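Scarecrow-like protein 3 (Arabidopsis thaliana, PDB 6KPB) probably acts as a transcription factor in plant development and binds zinc finger proteins of the IDD group, JACKDAW/IDD10 among them. Local coordinates at residues 175-180 and 210-215; 198-203 and 230-235; 354-359 and 413-418; 358-363 and 403-408. All blocks are in the same frame, centred on the assembly; numbering follows the deposited sequence.

How the interactions relate
Following the chain, residues 175-180 open interaction 1 and residues 198-203 open interaction 2. Residues 210-215 close the first and residues 230-235 the second, so the two loops cross. Their centres are 11 Å apart, and Trp180 packs on Ile199 between them. Together they tie helices 178-189 and 206-223 to parallel strands 196-203 and 227-233. Much later, interactions 3 and 4 start from the same part of the chain and share Ser358 and Thr359. Interaction 4 closes at 403-408, inside the loop of interaction 3, which closes at 413-418. These two touch, and they gather the start of helix 360-381 and the end of helix 387-406 with the loop before helix 419-428.

Interaction 1. Residues 175-180 and 210-215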
# COMPACT_ATOMS: atom_id res chain seq x y z
N SER A 175 10.38 -8.37 -19.58
CA SER A 175 9.29 -8.65 -18.64
C SER A 175 8.37 -9.77 -19.11
O SER A 175 7.92 -10.57 -18.28
CB SER A 175 8.47 -7.38 -18.39
OG SER A 175 8.16 -6.72 -19.60
N GLU A 176 8.07 -9.85 -20.40
CA GLU A 176 7.16 -10.87 -20.91
C GLU A 176 7.92 -11.87 -21.78
O GLU A 176 8.42 -11.49 -22.85
CB GLU A 176 6.03 -10.23 -21.71
CG GLU A 176 5.06 -11.24 -22.31
CD GLU A 176 4.37 -12.07 -21.26
OE1 GLU A 176 3.74 -11.49 -20.35
OE2 GLU A 176 4.47 -13.32 -21.32
N PRO A 177 8.03 -13.14 -21.37
CA PRO A 177 8.75 -14.12 -22.19
C PRO A 177 8.01 -14.53 -23.46
O PRO A 177 8.62 -15.20 -24.31
CB PRO A 177 8.92 -15.31 -21.24
CG PRO A 177 7.81 -15.18 -20.26
CD PRO A 177 7.61 -13.70 -20.07
N ALA A 178 6.74 -14.15 -23.62
CA ALA A 178 6.01 -14.51 -24.83
C ALA A 178 6.62 -13.90 -26.09
O ALA A 178 6.41 -14.44 -27.19
CB ALA A 178 4.55 -14.07 -24.71
N GLN A 179 7.36 -12.81 -25.95
CA GLN A 179 7.97 -12.17 -27.11
C GLN A 179 9.01 -13.08 -27.76
O GLN A 179 9.07 -13.19 -28.99
CB GLN A 179 8.60 -10.84 -26.71
CG GLN A 179 9.38 -10.15 -27.81
CD GLN A 179 9.93 -8.80 -27.38
OE1 GLN A 179 10.13 -8.56 -26.19
NE2 GLN A 179 10.16 -7.92 -28.34
N TRP A 180 9.84 -13.74 -26.95
CA TRP A 180 10.92 -14.56 -27.48
C TRP A 180 10.57 -16.04 -27.58
O TRP A 180 11.27 -16.78 -28.28
CB TRP A 180 12.19 -14.40 -26.63
CG TRP A 180 12.52 -12.96 -26.33
CD1 TRP A 180 12.71 -12.41 -25.09
CD2 TRP A 180 12.69 -11.89 -27.27
NE1 TRP A 180 13.00 -11.07 -25.21
CE2 TRP A 180 12.99 -10.73 -26.54
CE3 TRP A 180 12.62 -11.81 -28.67
CZ2 TRP A 180 13.22 -9.50 -27.15
CZ3 TRP A 180 12.85 -10.59 -29.27
CH2 TRP A 180 13.14 -9.45 -28.51
N GLU A 210 14.26 -14.23 -13.55
CA GLU A 210 14.28 -15.65 -13.23
C GLU A 210 13.17 -16.40 -13.96
O GLU A 210 13.39 -17.49 -14.49
CB GLU A 210 14.16 -15.86 -11.72
CG GLU A 210 15.28 -15.25 -10.90
CD GLU A 210 15.11 -15.49 -9.42
OE1 GLU A 210 16.11 -15.39 -8.68
OE2 GLU A 210 13.97 -15.79 -8.99
N GLN A 211 11.97 -15.82 -14.00
CA GLN A 211 10.86 -16.48 -14.68
C GLN A 211 11.09 -16.54 -16.19
O GLN A 211 10.84 -17.57 -16.82
CB GLN A 211 9.54 -15.77 -14.37
CG GLN A 211 9.13 -15.84 -12.91
CD GLN A 211 7.75 -15.26 -12.66
OE1 GLN A 211 7.36 -15.01 -11.52
NE2 GLN A 211 7.00 -15.04 -13.74
N MET A 212 11.57 -15.44 -16.78
CA MET A 212 11.85 -15.45 -18.21
C MET A 212 12.95 -16.46 -18.54
O MET A 212 12.81 -17.26 -19.47
CB MET A 212 12.24 -14.06 -18.69
CG MET A 212 12.86 -14.06 -20.07
SD MET A 212 12.97 -12.43 -20.82
CE MET A 212 11.26 -11.93 -20.78
N ALA A 213 14.05 -16.42 -17.78
CA ALA A 213 15.15 -17.35 -18.02
C ALA A 213 14.67 -18.80 -17.93
O ALA A 213 15.00 -19.62 -18.80
CB ALA A 213 16.27 -17.09 -17.02
N HIS A 214 13.90 -19.12 -16.90
CA HIS A 214 13.40 -20.48 -16.74
C HIS A 214 12.52 -20.89 -17.92
O HIS A 214 12.64 -22.00 -18.44
CB HIS A 214 12.63 -20.62 -15.43
CG HIS A 214 11.96 -21.94 -15.25
ND1 HIS A 214 10.66 -22.18 -15.64
CD2 HIS A 214 12.41 -23.11 -14.73
CE1 HIS A 214 10.34 -23.43 -15.37
NE2 HIS A 214 11.38 -24.02 -14.82
N ARG A 215 11.63 -19.99 -18.36
CA ARG A 215 10.71 -20.34 -19.43
C ARG A 215 11.44 -20.45 -20.77
O ARG A 215 11.12 -21.32 -21.58
CB ARG A 215 9.59 -19.32 -19.53
CG ARG A 215 8.34 -19.82 -20.24
CD ARG A 215 7.11 -19.70 -19.36
NE ARG A 215 5.89 -19.57 -20.15
CZ ARG A 215 5.30 -18.42 -20.44
NH1 ARG A 215 5.82 -17.28 -20.00
NH2 ARG A 215 4.19 -18.40 -21.16
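Met212 reaches Pro177 by turning CG anti to its backbone N (chi1 166°) and then bending the end of the chain (chi3 -57°). This sets CE against the backbone where Glu176 joins Pro177: Met212 CE lies 3.5 Å from Pro177 N. Met212 CE is also 4.1 Å from Pro177 CD. Met212 SD sits at the edge of the Trp180 ring, near its plane, 4.3 Å from Trp180 CD1, in a Met-aromatic contact. Trp180 NE1 hydrogen-bonds to Asp171, which helps hold the indole in place. Arg215 crosses Pro177 at about a right angle, with Arg215 CZ 4.1 Å from Pro177 CG. Its NH1 also approaches the carboxylate of Glu176, but Arg215 NH1 at 4.4 Å from Glu176 OE2 is a loose pairing of charges and no salt bridge. Glu176 OE2 accepts a weak capping bond from Ala178 N at the turn into helix 178-189. An alanine in place of Pro177 would remove the ring, and this would probably leave a gap between Met212 CE and Arg215 and give the guanidinium more room to turn. No hydrogen bond crosses the contact. It joins the entrance of helix 178-189 to helix 206-223, two neighbouring helices beside the parallel strands of an alpha/beta fold, consistent with the Rossmann-like core of the GRAS domain.

Interaction 2. Residues 198-203 and 230-235; sequences RITGVH and NPVVSR
Val202 and Val232 lie side by side and point the same way, with Val202 CG2 4.0 Å from Val232 CB. On the same face of the sheet Thr200 crosses Val232 at a slant and puts Thr200 CG2 3.8 Å from Val232 CG2. Thr200 OG1 lies beside the backbone N, anti to the carbonyl carbon (chi1 -61°), and hydrogen-bonds to His168 NE2. Asn230 stands beside Thr200 on this face. The guanidinium of Arg198 comes to it edge-on, the amide and guanidinium planes 44° apart. Arg198 NH2 is salt-bridged to Glu250, and NH1 hydrogen-bonds to the backbone oxygen of Arg245. Leu244 of helix 241-244 packs on Thr200 and Val202, while on the other face Leu209 of helix 206-223 covers His203 and Val233. Gly201 has no side chain here, next to Pro231. Between the strands runs a ladder of backbone bonds. Asn230 N opens it, giving to Ile199 O at 3.3 Å. Val232 N gives to Gly201 O at 2.7 Å, and His203 N gives to Val232 O at 3.2 Å. Ser234 N reaches His203 O at 3.0 Å. The bond from Gly201 N to Asn230 O is weak. The two strands run in the same direction and are linked by helix 206-223. This is a beta-alpha-beta crossover, the building unit of the Rossmann-like sheet.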
# COMPACT_ATOMS: atom_id res chain seq x y z
N ARG A 198 21.37 -16.15 -28.67
CA ARG A 198 21.69 -15.57 -27.38
C ARG A 198 20.76 -14.40 -27.13
O ARG A 198 20.57 -13.55 -28.01
CB ARG A 198 23.16 -15.12 -27.32
CG ARG A 198 23.54 -14.40 -26.04
CD ARG A 198 24.99 -14.68 -25.67
NE ARG A 198 25.53 -13.66 -24.77
CZ ARG A 198 26.27 -12.64 -25.17
NH1 ARG A 198 26.72 -11.76 -24.29
NH2 ARG A 198 26.58 -12.51 -26.46
N ILE A 199 20.16 -14.36 -25.94
CA ILE A 199 19.25 -13.30 -25.55
C ILE A 199 19.76 -12.68 -24.25
O ILE A 199 20.00 -13.39 -23.27
CB ILE A 199 17.81 -13.81 -25.38
CG1 ILE A 199 17.28 -14.32 -26.71
CG2 ILE A 199 16.92 -12.71 -24.82
CD1 ILE A 199 15.82 -14.71 -26.67
N THR A 200 19.94 -11.36 -24.26
CA THR A 200 20.34 -10.61 -23.08
C THR A 200 19.12 -9.85 -22.56
O THR A 200 18.59 -8.99 -23.26
CB THR A 200 21.48 -9.65 -23.39
OG1 THR A 200 22.62 -10.39 -23.84
CG2 THR A 200 21.86 -8.85 -22.15
N GLY A 201 18.69 -10.18 -21.35
CA GLY A 201 17.51 -9.58 -20.76
C GLY A 201 17.87 -8.56 -19.69
O GLY A 201 18.60 -8.86 -18.75
N VAL A 202 17.33 -7.35 -19.85
CA VAL A 202 17.57 -6.25 -18.93
C VAL A 202 16.28 -5.95 -18.17
O VAL A 202 15.23 -5.72 -18.79
CB VAL A 202 18.07 -4.99 -19.66
CG1 VAL A 202 18.28 -3.85 -18.68
CG2 VAL A 202 19.36 -5.30 -20.42
N HIS A 203 16.36 -5.97 -16.85
CA HIS A 203 15.24 -5.62 -15.99
C HIS A 203 15.78 -5.26 -14.62
O HIS A 203 16.92 -5.60 -14.27
CB HIS A 203 14.22 -6.77 -15.89
CG HIS A 203 12.84 -6.33 -15.51
ND1 HIS A 203 12.41 -6.29 -14.20
CD2 HIS A 203 11.80 -5.91 -16.26
CE1 HIS A 203 11.16 -5.87 -14.16
NE2 HIS A 203 10.76 -5.63 -15.39
N ASN A 230 21.59 -14.52 -20.65
CA ASN A 230 22.30 -13.89 -19.56
C ASN A 230 21.48 -12.71 -19.05
O ASN A 230 21.23 -11.76 -19.80
CB ASN A 230 23.70 -13.43 -19.99
CG ASN A 230 23.68 -12.53 -21.21
OD1 ASN A 230 22.75 -12.58 -22.02
ND2 ASN A 230 24.70 -11.69 -21.34
N PRO A 231 21.02 -12.74 -17.80
CA PRO A 231 20.26 -11.61 -17.26
C PRO A 231 21.17 -10.45 -16.89
O PRO A 231 22.35 -10.63 -16.56
CB PRO A 231 19.59 -12.21 -16.03
CG PRO A 231 20.53 -13.27 -15.57
CD PRO A 231 21.14 -13.84 -16.83
N VAL A 232 20.60 -9.25 -16.95
CA VAL A 232 21.28 -8.03 -16.54
C VAL A 232 20.34 -7.29 -15.61
O VAL A 232 19.33 -6.72 -16.06
CB VAL A 232 21.68 -7.15 -17.73
CG1 VAL A 232 22.25 -5.83 -17.24
CG2 VAL A 232 22.70 -7.88 -18.61
N VAL A 233 20.65 -7.29 -14.32
CA VAL A 233 19.84 -6.60 -13.31
C VAL A 233 20.31 -5.16 -13.25
O VAL A 233 21.39 -4.87 -12.73
CB VAL A 233 19.95 -7.28 -11.94
CG1 VAL A 233 19.19 -6.48 -10.90
CG2 VAL A 233 19.43 -8.71 -12.01
N SER A 234 19.49 -4.24 -13.77
CA SER A 234 19.84 -2.83 -13.79
C SER A 234 18.63 -2.01 -14.21
O SER A 234 17.79 -2.48 -14.99
CB SER A 234 21.01 -2.55 -14.74
OG SER A 234 21.11 -1.16 -15.03
N ARG A 235 18.54 -0.80 -13.67
CA ARG A 235 17.68 0.21 -14.27
C ARG A 235 18.30 0.70 -15.57
O ARG A 235 19.52 0.62 -15.77
CB ARG A 235 17.47 1.37 -13.30

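Interaction 3. Residues 354-359 and 413-418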
# COMPACT_ATOMS: atom_id res chain seq x y z
N ASP A 354 1.45 13.08 -28.01
CA ASP A 354 2.24 14.20 -27.50
C ASP A 354 1.85 14.43 -26.05
O ASP A 354 0.94 15.20 -25.74
CB ASP A 354 2.02 15.45 -28.34
CG ASP A 354 2.96 16.58 -27.97
OD1 ASP A 354 3.83 16.37 -27.09
OD2 ASP A 354 2.84 17.68 -28.54
N HIS A 355 2.55 13.75 -25.14
CA HIS A 355 2.37 13.92 -23.71
C HIS A 355 3.57 14.60 -23.06
O HIS A 355 3.71 14.56 -21.83
CB HIS A 355 2.11 12.57 -23.04
CG HIS A 355 0.81 11.94 -23.45
ND1 HIS A 355 0.51 10.62 -23.19
CD2 HIS A 355 -0.26 12.45 -24.09
CE1 HIS A 355 -0.69 10.34 -23.66
NE2 HIS A 355 -1.18 11.44 -24.21
N ASN A 356 4.45 15.22 -23.86
CA ASN A 356 5.64 15.89 -23.36
C ASN A 356 5.56 17.40 -23.58
O ASN A 356 6.60 18.07 -23.69
CB ASN A 356 6.89 15.32 -24.02
CG ASN A 356 8.15 15.60 -23.22
OD1 ASN A 356 8.10 15.79 -22.01
ND2 ASN A 356 9.29 15.63 -23.91
N GLY A 357 4.35 17.94 -23.67
CA GLY A 357 4.17 19.36 -23.84
C GLY A 357 4.80 20.17 -22.72
O GLY A 357 5.07 19.66 -21.63
N SER A 358 5.03 21.44 -23.01
CA SER A 358 5.76 22.30 -22.08
C SER A 358 4.93 22.59 -20.83
O SER A 358 5.44 22.49 -19.71
CB SER A 358 6.16 23.60 -22.79
OG SER A 358 5.03 24.26 -23.32
N THR A 359 3.66 22.94 -21.00
CA THR A 359 2.83 23.37 -19.89
C THR A 359 1.92 22.24 -19.41
O THR A 359 1.71 21.24 -20.09
CB THR A 359 1.98 24.58 -20.27
OG1 THR A 359 0.92 24.17 -21.14
CG2 THR A 359 2.83 25.63 -20.98
N ARG A 413 8.98 10.51 -16.15
CA ARG A 413 9.56 9.57 -17.09
C ARG A 413 8.64 9.26 -18.26
O ARG A 413 9.12 8.88 -19.33
CB ARG A 413 9.92 8.26 -16.38
CG ARG A 413 10.48 8.46 -14.98
CD ARG A 413 11.38 7.30 -14.57
NE ARG A 413 12.55 7.20 -15.44
CZ ARG A 413 13.63 7.97 -15.31
NH1 ARG A 413 13.69 8.89 -14.37
NH2 ARG A 413 14.66 7.81 -16.14
N GLU A 414 7.32 9.41 -18.09
CA GLU A 414 6.35 9.09 -19.13
C GLU A 414 6.20 10.25 -20.11
O GLU A 414 5.13 10.84 -20.29
CB GLU A 414 5.01 8.73 -18.50
CG GLU A 414 5.02 7.44 -17.69
CD GLU A 414 5.44 6.24 -18.51
OE1 GLU A 414 6.61 5.81 -18.40
OE2 GLU A 414 4.60 5.73 -19.29
N ARG A 415 7.31 10.58 -20.78
CA ARG A 415 7.35 11.68 -21.73
C ARG A 415 7.09 11.13 -23.13
O ARG A 415 7.99 10.99 -23.97
CB ARG A 415 8.69 12.42 -21.64
CG ARG A 415 8.91 13.11 -20.31
CD ARG A 415 10.28 13.75 -20.23
NE ARG A 415 10.40 14.62 -19.06
CZ ARG A 415 10.16 15.93 -19.09
NH1 ARG A 415 9.79 16.51 -20.22
NH2 ARG A 415 10.28 16.65 -17.98
N HIS A 416 5.83 10.82 -23.39
CA HIS A 416 5.43 10.25 -24.67
C HIS A 416 5.46 11.31 -25.76
O HIS A 416 5.04 12.45 -25.55
CB HIS A 416 4.04 9.63 -24.56
CG HIS A 416 3.87 8.71 -23.39
ND1 HIS A 416 2.67 8.56 -22.72
CD2 HIS A 416 4.75 7.89 -22.77
CE1 HIS A 416 2.82 7.69 -21.74
NE2 HIS A 416 4.07 7.27 -21.75
N GLU A 417 5.96 10.93 -26.93
CA GLU A 417 5.98 11.81 -28.09
C GLU A 417 5.52 11.02 -29.31
O GLU A 417 5.50 9.79 -29.31
CB GLU A 417 7.37 12.41 -28.32
CG GLU A 417 7.82 13.35 -27.21
CD GLU A 417 9.04 14.18 -27.60
OE1 GLU A 417 9.83 13.71 -28.45
OE2 GLU A 417 9.20 15.29 -27.06
N LYS A 418 5.14 11.75 -30.36
CA LYS A 418 4.58 11.11 -31.54
C LYS A 418 5.68 10.48 -32.39
O LYS A 418 6.87 10.72 -32.20
CB LYS A 418 3.76 12.11 -32.36
CG LYS A 418 2.47 12.55 -31.70
CD LYS A 418 1.41 12.92 -32.73
CE LYS A 418 0.79 11.68 -33.37
NZ LYS A 418 0.04 10.86 -32.38
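His355 and His416 meet nitrogen to nitrogen: their ND1 atoms share a hydrogen bond of 3.0 Å, and either could be the donor. The rings lie rim to rim with their planes 50° apart, neither over the face of the other. Both far nitrogens are held too. His416 NE2 gives to Glu414 OE2 at 3.0 Å, nearly in its ring plane, and His355 NE2 bonds to Thr370. The carboxylate would probably polarise the His416 ring, which is buried. The backbone joins the same pair, since His355 N bonds to His416 O at 2.8 Å.

Asn356 works the next part of the contact. Its amide is swung away from the backbone N (chi1 -159°) and is used at both ends. Asn356 ND2 gives a nearly straight bond of 3.2 Å to Glu417 OE2, in the amide plane of Asn356 but from above the carboxylate plane of Glu417. On the oxygen end, Asn356 OD1 accepts a hydrogen bond from Arg412 NH2; the bond from Arg415 NH1 is weak and bent (124°). The guanidinium of Arg415 stands almost at right angles to the amide, and the stem of Arg415 runs alongside the same oxygen, with Arg415 CG 3.3 Å from Asn356 OD1. Lys418 CG lies 3.9 Å from Asp354 N. Lys418 NZ is salt-bridged to Asp352, and Glu417 OE1 to Arg425. Glu414 and Arg415 each centre an inverse gamma turn. The contact is a pairing of two irregular loops, one leading to helix 360-381 and one to helix 419-428, joining the predicted PFYRE and SAW regions of the GRAS domain.

Interaction 4. Residues 358-363 and 403-408; sequences STLMER and NIISCE
Arg363 overlaps Ile404 with its stem, Arg363 CB lying 4.0 Å from Ile404 CG2. A bend at chi3 (-61°) then turns the guanidinium to the backbone of the same residue. Arg363 NE gives a bond of 3.0 Å to Ile404 O, with the oxygen in the guanidinium plane, and NH2 adds a weak one. Both meet a carbonyl near the C-terminal end of helix 387-406, where the positive charge would probably suit the helix dipole. The first turn of helix 360-381 carries a capping box: Thr359 OG1 accepts from Glu362 N, and Glu362 OE1 accepts from Thr359 N at 2.7 Å. Ser358 OG bonds to that same oxygen of Glu362. From this turn Leu360 sends CD2 to within 4.1 Å of Ile405 CG2, and Arg107 of helix 92-109 packs beside Leu360. Arg363 NH2 also forms a salt bridge of 3.0 Å with Glu408 OE2, though as a hydrogen bond it is weak; the guanidinium and carboxylate planes stand 75° apart. A methionine in place of Arg363 is likely to leave Ile404 O without the two bonds it takes from Arg363 and Glu408 with one positive partner fewer. Glu408 OE2 is also salt-bridged to Arg412, and Arg363 NH1 bonds to Gly357 O.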
# COMPACT_ATOMS: atom_id res chain seq x y z
N SER A 358 5.03 21.44 -23.01
CA SER A 358 5.76 22.30 -22.08
C SER A 358 4.93 22.59 -20.83
O SER A 358 5.44 22.49 -19.71
CB SER A 358 6.16 23.60 -22.79
OG SER A 358 5.03 24.26 -23.32
N THR A 359 3.66 22.94 -21.00
CA THR A 359 2.83 23.37 -19.89
C THR A 359 1.92 22.24 -19.41
O THR A 359 1.71 21.24 -20.09
CB THR A 359 1.98 24.58 -20.27
OG1 THR A 359 0.92 24.17 -21.14
CG2 THR A 359 2.83 25.63 -20.98
N LEU A 360 1.39 22.43 -18.20
CA LEU A 360 0.46 21.46 -17.63
C LEU A 360 -0.79 21.33 -18.48
O LEU A 360 -1.27 20.22 -18.75
CB LEU A 360 0.11 21.86 -16.19
CG LEU A 360 -0.51 20.85 -15.22
CD1 LEU A 360 -1.99 20.61 -15.48
CD2 LEU A 360 0.26 19.55 -15.26
N MET A 361 -1.35 22.46 -18.92
CA MET A 361 -2.59 22.43 -19.69
C MET A 361 -2.41 21.71 -21.01
O MET A 361 -3.32 21.02 -21.48
CB MET A 361 -3.09 23.86 -19.92
CG MET A 361 -4.50 23.93 -20.49
SD MET A 361 -5.72 23.18 -19.40
CE MET A 361 -5.49 24.16 -17.92
N GLU A 362 -1.23 21.85 -21.63
CA GLU A 362 -0.93 21.12 -22.86
C GLU A 362 -1.04 19.62 -22.63
O GLU A 362 -1.80 18.92 -23.31
CB GLU A 362 0.47 21.48 -23.36
CG GLU A 362 0.58 22.83 -24.04
CD GLU A 362 2.01 23.19 -24.36
OE1 GLU A 362 2.91 22.74 -23.62
OE2 GLU A 362 2.25 23.92 -25.35
N ARG A 363 -0.27 19.10 -21.67
CA ARG A 363 -0.25 17.67 -21.42
C ARG A 363 -1.60 17.16 -20.92
O ARG A 363 -1.99 16.03 -21.24
CB ARG A 363 0.85 17.32 -20.42
CG ARG A 363 2.20 17.90 -20.80
CD ARG A 363 3.33 17.23 -20.04
NE ARG A 363 3.21 17.39 -18.59
CZ ARG A 363 3.58 18.48 -17.93
NH1 ARG A 363 4.10 19.51 -18.58
NH2 ARG A 363 3.44 18.53 -16.61
N ASN A 403 2.06 10.36 -13.40
CA ASN A 403 3.41 10.81 -13.70
C ASN A 403 3.42 11.93 -14.73
O ASN A 403 4.27 12.83 -14.65
CB ASN A 403 4.26 9.63 -14.18
CG ASN A 403 5.73 9.99 -14.32
OD1 ASN A 403 6.23 10.14 -15.43
ND2 ASN A 403 6.41 10.13 -13.20
N ILE A 404 2.50 11.89 -15.69
CA ILE A 404 2.44 12.94 -16.70
C ILE A 404 1.98 14.27 -16.10
O ILE A 404 2.45 15.34 -16.51
CB ILE A 404 1.52 12.50 -17.86
CG1 ILE A 404 2.14 11.33 -18.63
CG2 ILE A 404 1.24 13.66 -18.80
CD1 ILE A 404 1.18 10.66 -19.59
N ILE A 405 1.09 14.22 -15.11
CA ILE A 405 0.41 15.42 -14.64
C ILE A 405 1.07 16.01 -13.40
O ILE A 405 1.15 17.23 -13.26
CB ILE A 405 -1.08 15.10 -14.38
CG1 ILE A 405 -1.77 14.68 -15.68
CG2 ILE A 405 -1.79 16.29 -13.76
CD1 ILE A 405 -1.80 15.77 -16.73
N SER A 406 1.57 15.17 -12.50
CA SER A 406 2.04 15.63 -11.20
C SER A 406 3.55 15.69 -11.06
O SER A 406 4.04 16.17 -10.04
CB SER A 406 1.46 14.75 -10.08
OG SER A 406 2.08 13.47 -10.08
N CYS A 407 4.31 15.22 -12.05
CA CYS A 407 5.76 15.17 -11.95
C CYS A 407 6.41 16.15 -12.92
O CYS A 407 5.81 16.57 -13.91
CB CYS A 407 6.29 13.76 -12.20
SG CYS A 407 5.90 12.58 -10.88
N GLU A 408 7.66 16.50 -12.62
CA GLU A 408 8.44 17.41 -13.44
C GLU A 408 9.91 17.00 -13.42
O GLU A 408 10.33 16.16 -12.61
CB GLU A 408 8.30 18.87 -12.97
CG GLU A 408 7.02 19.55 -13.42
CD GLU A 408 6.93 19.71 -14.93
OE1 GLU A 408 7.98 19.65 -15.60
OE2 GLU A 408 5.80 19.90 -15.44